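Local coordinates for protein flavin-containing monooxygenase (PDB 6WPU) that probably uses its bound FAD to oxygenate the sulfur of S-allyl-L-cysteine in garlic, as a member of the flavin-containing monooxygenase family, at residues D66-P71 against R78-S83; M202-Y207 against M291-Y296; D215-I220 against E240-N245. All blocks are in the same frame, centred on the assembly; numbering follows the deposited sequence. Where two conformers were deposited one is given.

Contact 1: residues D66-P71 against R78-S83. With FAD (flavin-adenine dinucleotide), chain B.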
loop_
_atom_site.group_PDB
_atom_site.type_symbol
_atom_site.label_atom_id
_atom_site.label_comp_id
_atom_site.label_asym_id
_atom_site.label_seq_id
_atom_site.Cartn_x
_atom_site.Cartn_y
_atom_site.Cartn_z
ATOM N N ASP A 66 16.902 -8.428 -3.342
ATOM C CA ASP A 66 17.573 -7.678 -2.285
ATOM C C ASP A 66 16.718 -7.675 -1.036
ATOM O O ASP A 66 15.488 -7.572 -1.112
ATOM C CB ASP A 66 17.810 -6.217 -2.697
ATOM C CG ASP A 66 18.766 -6.058 -3.867
ATOM O OD1 ASP A 66 19.350 -7.057 -4.340
ATOM O OD2 ASP A 66 18.925 -4.899 -4.325
ATOM N N THR A 67 17.377 -7.767 0.122
ATOM C CA THR A 67 16.729 -7.586 1.413
ATOM C C THR A 67 17.622 -6.721 2.289
ATOM O O THR A 67 18.809 -6.535 2.012
ATOM C CB THR A 67 16.462 -8.912 2.135
ATOM O OG1 THR A 67 17.707 -9.575 2.354
ATOM C CG2 THR A 67 15.566 -9.807 1.317
ATOM N N GLU A 68 17.044 -6.209 3.361
ATOM C CA GLU A 68 17.824 -5.318 4.204
ATOM C C GLU A 68 18.775 -6.126 5.092
ATOM O O GLU A 68 18.462 -7.250 5.486
ATOM C CB GLU A 68 16.892 -4.444 5.039
ATOM C CG GLU A 68 16.099 -3.497 4.107
ATOM C CD GLU A 68 15.112 -2.563 4.807
ATOM O OE1 GLU A 68 15.059 -2.551 6.067
ATOM O OE2 GLU A 68 14.385 -1.837 4.075
ATOM N N PRO A 69 19.970 -5.592 5.369
ATOM C CA PRO A 69 20.947 -6.359 6.164
ATOM C C PRO A 69 20.443 -6.715 7.558
ATOM O O PRO A 69 20.854 -7.736 8.110
ATOM C CB PRO A 69 22.166 -5.425 6.221
ATOM C CG PRO A 69 21.964 -4.449 5.119
ATOM C CD PRO A 69 20.497 -4.296 4.915
ATOM N N ASP A 70 19.558 -5.904 8.144
ATOM C CA ASP A 70 18.919 -6.236 9.412
ATOM C C ASP A 70 17.629 -6.985 9.101
ATOM O O ASP A 70 16.684 -6.373 8.575
ATOM C CB ASP A 70 18.630 -4.960 10.213
ATOM C CG ASP A 70 17.852 -5.216 11.501
ATOM O OD1 ASP A 70 17.594 -6.386 11.850
ATOM O OD2 ASP A 70 17.492 -4.232 12.174
ATOM N N PRO A 71 17.540 -8.291 9.380
ATOM C CA PRO A 71 16.305 -9.031 9.054
ATOM C C PRO A 71 15.071 -8.479 9.735
ATOM O O PRO A 71 13.956 -8.735 9.259
ATOM C CB PRO A 71 16.608 -10.473 9.523
ATOM C CG PRO A 71 17.841 -10.382 10.347
ATOM C CD PRO A 71 18.601 -9.179 9.887
ATOM N N ARG A 78 20.373 1.348 8.622
ATOM C CA ARG A 78 20.426 0.265 7.654
ATOM C C ARG A 78 20.132 0.788 6.246
ATOM O O ARG A 78 19.383 1.754 6.081
ATOM C CB ARG A 78 19.416 -0.823 8.017
ATOM C CG ARG A 78 17.951 -0.436 7.734
ATOM C CD ARG A 78 16.950 -1.351 8.460
ATOM N NE ARG A 78 15.590 -0.992 8.071
ATOM C CZ ARG A 78 14.890 -0.025 8.652
ATOM N NH1 ARG A 78 15.436 0.656 9.654
ATOM N NH2 ARG A 78 13.658 0.267 8.227
ATOM N N PRO A 79 20.731 0.181 5.216
ATOM C CA PRO A 79 20.236 0.400 3.849
ATOM C C PRO A 79 18.780 -0.028 3.764
ATOM O O PRO A 79 18.357 -0.992 4.416
ATOM C CB PRO A 79 21.132 -0.496 2.982
ATOM C CG PRO A 79 22.290 -0.856 3.828
ATOM C CD PRO A 79 21.867 -0.755 5.261
ATOM N N ILE A 80 18.009 0.702 2.962
ATOM C CA ILE A 80 16.576 0.472 2.830
ATOM C C ILE A 80 16.316 -0.224 1.503
ATOM O O ILE A 80 16.805 0.222 0.458
ATOM C CB ILE A 80 15.778 1.788 2.918
ATOM C CG1 ILE A 80 16.028 2.487 4.259
ATOM C CG2 ILE A 80 14.266 1.516 2.740
ATOM C CD1 ILE A 80 15.758 1.581 5.492
ATOM N N VAL A 81 15.548 -1.312 1.536
ATOM C CA VAL A 81 15.003 -1.915 0.323
ATOM C C VAL A 81 13.542 -1.499 0.242
ATOM O O VAL A 81 12.780 -1.682 1.199
ATOM C CB VAL A 81 15.153 -3.449 0.334
ATOM C CG1 VAL A 81 14.549 -4.030 -0.918
ATOM C CG2 VAL A 81 16.625 -3.843 0.433
ATOM N N HIS A 82 13.130 -0.931 -0.881
ATOM C CA HIS A 82 11.800 -0.322 -0.909
ATOM C C HIS A 82 10.699 -1.368 -1.056
ATOM O O HIS A 82 9.683 -1.325 -0.344
ATOM C CB HIS A 82 11.658 0.705 -2.033
ATOM C CG HIS A 82 10.272 1.277 -2.109
ATOM N ND1 HIS A 82 9.877 2.386 -1.385
ATOM C CD2 HIS A 82 9.163 0.832 -2.750
ATOM C CE1 HIS A 82 8.596 2.616 -1.610
ATOM N NE2 HIS A 82 8.144 1.695 -2.440
ATOM N N SER A 83 10.890 -2.342 -1.941
ATOM C CA SER A 83 9.854 -3.349 -2.187
ATOM C C SER A 83 9.790 -4.436 -1.110
ATOM O O SER A 83 10.817 -4.936 -0.640
ATOM C CB SER A 83 10.072 -4.008 -3.548
ATOM O OG SER A 83 9.028 -4.939 -3.787
HETATM P PA FAD B . 4.887 2.549 -3.759
HETATM O O1A FAD B . 4.648 1.384 -4.721
HETATM O O2A FAD B . 5.585 2.344 -2.510
HETATM O O5B FAD B . 5.722 3.648 -4.379
HETATM C C5B FAD B . 6.309 4.770 -3.732
HETATM C C4B FAD B . 7.494 5.320 -4.557
HETATM O O4B FAD B . 8.051 6.497 -4.040
HETATM C C3B FAD B . 8.615 4.326 -4.704
HETATM O O3B FAD B . 8.968 4.168 -6.039
HETATM C C2B FAD B . 9.747 4.922 -3.943
HETATM O O2B FAD B . 10.987 4.595 -4.458
HETATM C C1B FAD B . 9.448 6.386 -4.088
HETATM N N9A FAD B . 9.992 7.204 -3.029
HETATM C C8A FAD B . 9.866 6.956 -1.667
HETATM N N7A FAD B . 10.494 7.914 -0.973
HETATM C C5A FAD B . 11.080 8.823 -1.857
HETATM C C6A FAD B . 11.846 9.978 -1.710
HETATM N N6A FAD B . 12.194 10.487 -0.405
HETATM N N1A FAD B . 12.249 10.653 -2.801
HETATM C C2A FAD B . 11.956 10.220 -4.055
HETATM N N3A FAD B . 11.219 9.101 -4.250
HETATM C C4A FAD B . 10.772 8.386 -3.181
HETATM N N1 FAD B . -2.535 -3.562 -4.620
HETATM C C2 FAD B . -3.288 -4.145 -5.699
HETATM O O2 FAD B . -4.044 -3.364 -6.501
HETATM N N3 FAD B . -3.333 -5.511 -5.865
HETATM C C4 FAD B . -2.589 -6.336 -5.048
HETATM O O4 FAD B . -2.601 -7.685 -5.196
HETATM C C4X FAD B . -1.622 -5.773 -4.086
HETATM N N5 FAD B . -0.709 -6.599 -3.443
HETATM C C5X FAD B . 0.220 -6.037 -2.573
HETATM C C6 FAD B . 1.132 -6.872 -1.913
HETATM C C7 FAD B . 2.069 -6.306 -1.055
HETATM C C7M FAD B . 3.037 -7.213 -0.343
HETATM C C8 FAD B . 2.100 -4.929 -0.846
HETATM C C8M FAD B . 3.088 -4.295 0.079
HETATM C C9 FAD B . 1.188 -4.094 -1.500
HETATM C C9A FAD B . 0.250 -4.645 -2.361
HETATM N N10 FAD B . -0.675 -3.785 -3.047
HETATM C C10 FAD B . -1.617 -4.341 -3.923
HETATM C "C1'" FAD B . -0.672 -2.336 -2.790
HETATM C "C2'" FAD B . 0.380 -1.465 -3.443
HETATM O "O2'" FAD B . 0.995 -0.725 -2.470
HETATM C "C3'" FAD B . -0.383 -0.521 -4.344
HETATM O "O3'" FAD B . -0.787 -1.342 -5.371
HETATM C "C4'" FAD B . 0.422 0.634 -4.929
HETATM O "O4'" FAD B . 1.585 0.105 -5.452
HETATM C "C5'" FAD B . 0.728 1.804 -3.988
HETATM O "O5'" FAD B . 1.749 2.478 -4.664
HETATM P P FAD B . 2.509 3.811 -4.269
HETATM O O1P FAD B . 2.928 4.641 -5.541
HETATM O O2P FAD B . 1.580 4.495 -3.189
HETATM O O3P FAD B . 3.666 3.256 -3.239
HETATM O O HOH W 1 12.580 -0.521 5.625
#

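Contact 2: residues M202-Y207 against M291-Y296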
loop_
_atom_site.group_PDB
_atom_site.type_symbol
_atom_site.label_atom_id
_atom_site.label_comp_id
_atom_site.label_asym_id
_atom_site.label_seq_id
_atom_site.Cartn_x
_atom_site.Cartn_y
_atom_site.Cartn_z
ATOM N N MET A 202 12.563 -12.087 12.113
ATOM C CA MET A 202 12.580 -11.266 10.908
ATOM C C MET A 202 11.202 -10.657 10.679
ATOM O O MET A 202 10.195 -11.118 11.223
ATOM C CB MET A 202 12.987 -12.077 9.675
ATOM C CG MET A 202 12.043 -13.249 9.402
ATOM S SD MET A 202 12.441 -14.165 7.899
ATOM C CE MET A 202 12.230 -12.891 6.636
ATOM N N HIS A 203 11.176 -9.607 9.865
ATOM C CA HIS A 203 9.941 -9.009 9.379
ATOM C C HIS A 203 9.704 -9.499 7.957
ATOM O O HIS A 203 10.650 -9.733 7.205
ATOM C CB HIS A 203 10.012 -7.472 9.416
ATOM C CG HIS A 203 8.684 -6.801 9.220
ATOM N ND1 HIS A 203 8.152 -6.549 7.973
ATOM C CD2 HIS A 203 7.773 -6.348 10.116
ATOM C CE1 HIS A 203 6.969 -5.972 8.110
ATOM N NE2 HIS A 203 6.718 -5.839 9.401
ATOM N N SER A 204 8.434 -9.691 7.606
ATOM C CA SER A 204 8.085 -10.138 6.260
ATOM C C SER A 204 8.542 -9.174 5.182
ATOM O O SER A 204 8.592 -9.559 4.008
ATOM C CB SER A 204 6.570 -10.308 6.135
ATOM O OG SER A 204 5.904 -9.069 6.336
ATOM N N HIS A 205 8.862 -7.925 5.545
ATOM C CA HIS A 205 9.445 -7.003 4.575
ATOM C C HIS A 205 10.659 -7.614 3.892
ATOM O O HIS A 205 10.953 -7.290 2.739
ATOM C CB HIS A 205 9.839 -5.697 5.259
ATOM C CG HIS A 205 10.486 -4.702 4.343
ATOM N ND1 HIS A 205 9.814 -4.110 3.294
ATOM C CD2 HIS A 205 11.733 -4.171 4.341
ATOM C CE1 HIS A 205 10.627 -3.273 2.673
ATOM N NE2 HIS A 205 11.794 -3.281 3.294
ATOM N N ASN A 206 11.355 -8.522 4.567
ATOM C CA ASN A 206 12.537 -9.151 4.003
ATOM C C ASN A 206 12.265 -10.567 3.501
ATOM O O ASN A 206 13.212 -11.289 3.172
ATOM C CB ASN A 206 13.665 -9.134 5.038
ATOM C CG ASN A 206 14.087 -7.718 5.386
ATOM O OD1 ASN A 206 14.427 -6.939 4.497
ATOM N ND2 ASN A 206 14.040 -7.367 6.666
ATOM N N TYR A 207 10.996 -10.977 3.406
ATOM C CA TYR A 207 10.705 -12.321 2.921
ATOM C C TYR A 207 10.701 -12.319 1.398
ATOM O O TYR A 207 10.049 -11.476 0.771
ATOM C CB TYR A 207 9.364 -12.849 3.448
ATOM C CG TYR A 207 9.089 -14.198 2.816
ATOM C CD1 TYR A 207 9.847 -15.327 3.185
ATOM C CD2 TYR A 207 8.159 -14.338 1.798
ATOM C CE1 TYR A 207 9.640 -16.561 2.582
ATOM C CE2 TYR A 207 7.946 -15.579 1.175
ATOM C CZ TYR A 207 8.699 -16.679 1.578
ATOM O OH TYR A 207 8.510 -17.894 0.981
ATOM N N MET A 291 8.519 -14.901 12.089
ATOM C CA MET A 291 8.391 -13.827 11.107
ATOM C C MET A 291 7.211 -12.941 11.500
ATOM O O MET A 291 6.095 -13.440 11.679
ATOM C CB MET A 291 8.202 -14.383 9.696
ATOM C CG MET A 291 8.000 -13.263 8.643
ATOM S SD MET A 291 7.571 -13.854 6.986
ATOM C CE MET A 291 8.750 -15.188 6.728
ATOM N N HIS A 292 7.460 -11.640 11.661
ATOM C CA HIS A 292 6.369 -10.680 11.871
ATOM C C HIS A 292 5.767 -10.320 10.517
ATOM O O HIS A 292 6.436 -9.696 9.689
ATOM C CB HIS A 292 6.849 -9.399 12.552
ATOM C CG HIS A 292 7.566 -9.603 13.848
ATOM N ND1 HIS A 292 7.170 -8.985 15.015
ATOM C CD2 HIS A 292 8.675 -10.318 14.156
ATOM C CE1 HIS A 292 7.993 -9.330 15.991
ATOM N NE2 HIS A 292 8.917 -10.136 15.496
ATOM N N CYS A 293 4.525 -10.725 10.268
ATOM C CA CYS A 293 3.784 -10.206 9.109
ATOM C C CYS A 293 2.747 -9.196 9.592
ATOM O O CYS A 293 1.554 -9.309 9.355
ATOM C CB CYS A 293 3.142 -11.348 8.310
ATOM S SG CYS A 293 2.700 -10.933 6.549
ATOM N N THR A 294 3.253 -8.193 10.307
ATOM C CA THR A 294 2.437 -7.246 11.050
ATOM C C THR A 294 2.320 -5.887 10.360
ATOM O O THR A 294 1.835 -4.935 10.975
ATOM C CB THR A 294 3.025 -7.086 12.452
ATOM O OG1 THR A 294 4.460 -7.120 12.354
ATOM C CG2 THR A 294 2.570 -8.236 13.363
ATOM N N GLY A 295 2.752 -5.772 9.114
ATOM C CA GLY A 295 2.498 -4.568 8.340
ATOM C C GLY A 295 3.518 -3.462 8.557
ATOM O O GLY A 295 4.668 -3.678 8.968
ATOM N N TYR A 296 3.066 -2.240 8.273
ATOM C CA TYR A 296 3.964 -1.115 8.085
ATOM C C TYR A 296 3.405 0.127 8.760
ATOM O O TYR A 296 2.267 0.152 9.239
ATOM C CB TYR A 296 4.204 -0.862 6.594
ATOM C CG TYR A 296 4.852 -2.054 5.946
ATOM C CD1 TYR A 296 6.240 -2.150 5.866
ATOM C CD2 TYR A 296 4.080 -3.100 5.440
ATOM C CE1 TYR A 296 6.851 -3.253 5.298
ATOM C CE2 TYR A 296 4.680 -4.216 4.873
ATOM C CZ TYR A 296 6.063 -4.287 4.807
ATOM O OH TYR A 296 6.663 -5.402 4.256
HETATM O O HOH W 2 5.395 -7.818 3.972
HETATM O O HOH W 3 3.880 -7.385 7.074
#

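Contact 3: residues D215-I220 against E240-N245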
loop_
_atom_site.group_PDB
_atom_site.type_symbol
_atom_site.label_atom_id
_atom_site.label_comp_id
_atom_site.label_asym_id
_atom_site.label_seq_id
_atom_site.Cartn_x
_atom_site.Cartn_y
_atom_site.Cartn_z
ATOM N N ASP A 215 12.770 -27.546 5.856
ATOM C CA ASP A 215 12.812 -28.347 7.081
ATOM C C ASP A 215 12.876 -27.497 8.360
ATOM O O ASP A 215 13.251 -27.993 9.421
ATOM C CB ASP A 215 13.984 -29.335 7.046
ATOM C CG ASP A 215 13.807 -30.477 8.036
ATOM O OD1 ASP A 215 12.658 -30.947 8.174
ATOM O OD2 ASP A 215 14.802 -30.887 8.679
ATOM N N GLN A 216 12.529 -26.218 8.300
ATOM C CA GLN A 216 12.498 -25.387 9.495
ATOM C C GLN A 216 11.095 -25.392 10.084
ATOM O O GLN A 216 10.116 -25.697 9.399
ATOM C CB GLN A 216 12.900 -23.942 9.170
ATOM C CG GLN A 216 14.278 -23.791 8.539
ATOM C CD GLN A 216 15.351 -24.425 9.396
ATOM O OE1 GLN A 216 15.721 -23.887 10.432
ATOM N NE2 GLN A 216 15.839 -25.590 8.980
ATOM N N VAL A 217 11.004 -25.034 11.363
ATOM C CA VAL A 217 9.728 -24.754 12.015
ATOM C C VAL A 217 9.573 -23.240 12.089
ATOM O O VAL A 217 10.391 -22.555 12.721
ATOM C CB VAL A 217 9.649 -25.388 13.410
ATOM C CG1 VAL A 217 8.348 -24.983 14.081
ATOM C CG2 VAL A 217 9.759 -26.924 13.337
ATOM N N VAL A 218 8.522 -22.718 11.452
ATOM C CA VAL A 218 8.351 -21.286 11.215
ATOM C C VAL A 218 7.040 -20.832 11.838
ATOM O O VAL A 218 5.995 -21.469 11.647
ATOM C CB VAL A 218 8.364 -20.960 9.713
ATOM C CG1 VAL A 218 8.334 -19.430 9.485
ATOM C CG2 VAL A 218 9.588 -21.593 9.040
ATOM N N VAL A 219 7.093 -19.735 12.582
ATOM C CA VAL A 219 5.895 -19.071 13.078
ATOM C C VAL A 219 5.710 -17.781 12.283
ATOM O O VAL A 219 6.650 -16.986 12.140
ATOM C CB VAL A 219 5.984 -18.804 14.588
ATOM C CG1 VAL A 219 4.749 -18.031 15.063
ATOM C CG2 VAL A 219 6.123 -20.133 15.355
ATOM N N ILE A 220 4.516 -17.604 11.722
ATOM C CA ILE A 220 4.141 -16.395 10.996
ATOM C C ILE A 220 3.103 -15.679 11.847
ATOM O O ILE A 220 2.020 -16.226 12.088
ATOM C CB ILE A 220 3.562 -16.707 9.604
ATOM C CG1 ILE A 220 4.397 -17.733 8.829
ATOM C CG2 ILE A 220 3.377 -15.438 8.806
ATOM C CD1 ILE A 220 5.572 -17.186 8.141
ATOM N N GLU A 240 7.334 -27.332 9.406
ATOM C CA GLU A 240 6.051 -26.907 9.963
ATOM C C GLU A 240 5.901 -25.397 9.865
ATOM O O GLU A 240 6.861 -24.654 10.094
ATOM C CB GLU A 240 5.900 -27.311 11.424
ATOM C CG GLU A 240 5.759 -28.802 11.646
ATOM C CD GLU A 240 5.688 -29.143 13.120
ATOM O OE1 GLU A 240 6.083 -30.272 13.491
ATOM O OE2 GLU A 240 5.249 -28.268 13.909
ATOM N N VAL A 241 4.691 -24.950 9.538
ATOM C CA VAL A 241 4.335 -23.533 9.548
ATOM C C VAL A 241 3.182 -23.351 10.528
ATOM O O VAL A 241 2.184 -24.076 10.460
ATOM C CB VAL A 241 3.965 -23.028 8.140
ATOM C CG1 VAL A 241 3.680 -21.522 8.161
ATOM C CG2 VAL A 241 5.094 -23.344 7.153
ATOM N N HIS A 242 3.335 -22.410 11.455
ATOM C CA HIS A 242 2.314 -22.097 12.448
ATOM C C HIS A 242 1.965 -20.620 12.316
ATOM O O HIS A 242 2.848 -19.762 12.436
ATOM C CB HIS A 242 2.814 -22.410 13.859
ATOM C CG HIS A 242 3.087 -23.864 14.098
ATOM N ND1 HIS A 242 2.170 -24.703 14.687
ATOM C CD2 HIS A 242 4.176 -24.625 13.826
ATOM C CE1 HIS A 242 2.682 -25.920 14.774
ATOM N NE2 HIS A 242 3.894 -25.899 14.247
ATOM N N ILE A 243 0.695 -20.323 12.042
ATOM C CA ILE A 243 0.223 -18.944 11.941
ATOM C C ILE A 243 -0.358 -18.542 13.287
ATOM O O ILE A 243 -1.202 -19.255 13.841
ATOM C CB ILE A 243 -0.819 -18.777 10.823
ATOM C CG1 ILE A 243 -0.327 -19.415 9.523
ATOM C CG2 ILE A 243 -1.116 -17.301 10.592
ATOM C CD1 ILE A 243 -1.287 -19.245 8.354
ATOM N N ALA A 244 0.112 -17.417 13.827
ATOM C CA ALA A 244 -0.481 -16.807 15.016
ATOM C C ALA A 244 -1.348 -15.669 14.511
ATOM O O ALA A 244 -0.833 -14.620 14.128
ATOM C CB ALA A 244 0.583 -16.303 15.984
ATOM N N ASN A 245 -2.664 -15.876 14.492
ATOM C CA ASN A 245 -3.604 -14.959 13.842
ATOM C C ASN A 245 -4.564 -14.497 14.929
ATOM O O ASN A 245 -5.497 -15.221 15.299
ATOM C CB ASN A 245 -4.327 -15.646 12.677
ATOM C CG ASN A 245 -5.444 -14.791 12.066
ATOM O OD1 ASN A 245 -5.792 -13.728 12.572
ATOM N ND2 ASN A 245 -6.014 -15.275 10.973
#

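Contact 1: residues D66-P71 against R78-S83
The long loop between strand 47-52 and helix 95-98, in the FAD-binding part of this flavin-containing monooxygenase, folds back on itself here: Glu-68 of residues 66-71 reaches across to Arg-78 and Val-81 of residues 78-83. The two runs of chain head in nearly opposite directions, 150° apart, yet neither is a strand, and one carboxylate supplies both hydrogen bonds between them. Arg-78 NE donates to Glu-68 OE1 at 2.6 Å, a salt bridge lying in the guanidinium plane but arriving from above the carboxylate, 36° out of its plane. Glu-68 OE2 accepts from the backbone N of Val-81 at 2.8 Å, on its anti side but tilted out of the carboxylate plane. A water donates to the same OE2 and accepts from Arg-78 NH2, closing a second path between the charges. Arg-78 NH2 also forms a salt bridge with Glu-185, and Glu-68 OE1 a hydrogen bond with Ser-73, so this buried ion pair is braced from outside both segments. Ile-80 CD1 lies over the rim of one face of the Arg-78 guanidinium, 3.4 Å above its plane. Next to Val-81 in the chain, His-82 belongs to the FAD pocket. Apolar contacts flank the bridge: Pro-69 CG meets Pro-79 CD at 3.7 Å, and Val-81 CG2, turned beside its own backbone N, packs 3.7 Å from Glu-68 CG.

Contact 2: residues M202-Y207 against M291-Y296
Met-202 and His-203 pair in parallel with Met-291 and His-292, the backbone N of His-292 donating to Met-202 O at 2.8 Å and the N of Ser-204 to His-292 O at 2.9 Å, after which both chains leave the sheet. On the face carrying the methionines, Met-291 runs out with CG anti to its backbone N (chi1 178°) and then bends, which brings its methyl CE 3.7 Å from Tyr-207 CD1 and 4.0 Å from Met-202 SD. Its sulfur stands obliquely to the Tyr-207 ring, a Met-aromatic contact. The histidine face is more polar. His-292 O sits over the centre of the His-203 imidazole, 3.6 Å above its plane. The edge of that ring is turned toward the face of Tyr-296, with planes at 67° and centroids 5.2 Å apart. Rotation of the imidazole is constrained at both nitrogens: ND1 accepts from the backbone N of His-205, and NE2 makes a weak bond to Gly-295 O. Two waters extend the network from Ser-204 OG, one reaching Tyr-296 OH and the other Gly-295 N. Ser-84 binds both Tyr-296 OH and His-205 ND1, while helix 225-234 covers the methionine side through Ile-230. These C-terminal strand ends probably belong to the family's second, Rossmann-like dinucleotide-binding domain, and the Tyr-296 side chain, clustered with His-203 and His-205, comes within about 5 Å of FAD.

Contact 3: residues D215-I220 against E240-N245
Strands 217-221 and 240-244 are the two strands of a beta-alpha-beta unit, joined through helix 225-234, and they pair in parallel; the axes of residues 217-220 and 240-244 approach to 4.6 Å at 18°. Five backbone hydrogen bonds alternate between the chains. Glu-240 N donates to Gln-216 O at 3.2 Å, the longest of the set, and Val-218 N answers to Glu-240 O. His-242 N then meets Val-218 O at 2.8 Å, almost in line with the carbonyl. Ile-220 N returns to His-242 O, and Ala-244 N closes the series on Ile-220 O. Thus Val-218 and Ile-220 use both N and O toward this neighbour, as do Glu-240 and His-242 in the opposite strand. Val-217 and Val-219 turn their polar backbone atoms to the other side, where they bond strand 289-292 and Asp-288. Four of the five accepting carbonyls also receive a CA-H...O contact, the shortest from Val-219 CA to His-242 O at 3.2 Å. Beneath helix 225-234, Ile-220 CG1 packs against Val-241 CG1 at 3.9 Å, and Ser-231 of the helix touches both side chains. Glu-240 and His-242 share the other face, with Val-285 against them. There Val-217 CG1 approaches His-242 CD2. Both ring nitrogens of His-242 have partners: ND1 is hydrogen-bonded to NE2 of His-265, and the two rings also meet. With CG beside the backbone N (chi1 -64°) the ring swings toward the carboxylate two residues back: His-242 NE2 donates in the ring plane to the anti lone pair of Glu-240 OE2, 2.7 Å away with an N-H...O angle of 167°.

In the fold
Contacts 2 and 3 belong to one sheet: strand 289-292 lies between 200-203 and 217-221, and Met-291 N bonds Val-219 O at 2.8 Å. Contact 3 is buried and held by regular main-chain pairing, with aliphatic side chains on the helix side and a His-carboxylate pair on the other. Contact 2 keeps that pairing for two residues, then changes to aromatic rings and waters, approaching FAD through Tyr-296. Contact 1, the most exposed and without a strand, relies on a charged side chain and contributes His-82 to the FAD pocket. It joins contact 2 where Asn-206 OD1 accepts from Glu-68 N, 2.9 Å away, and His-205 bonds the Glu-68 carboxylate; contact 3 does not touch contact 1.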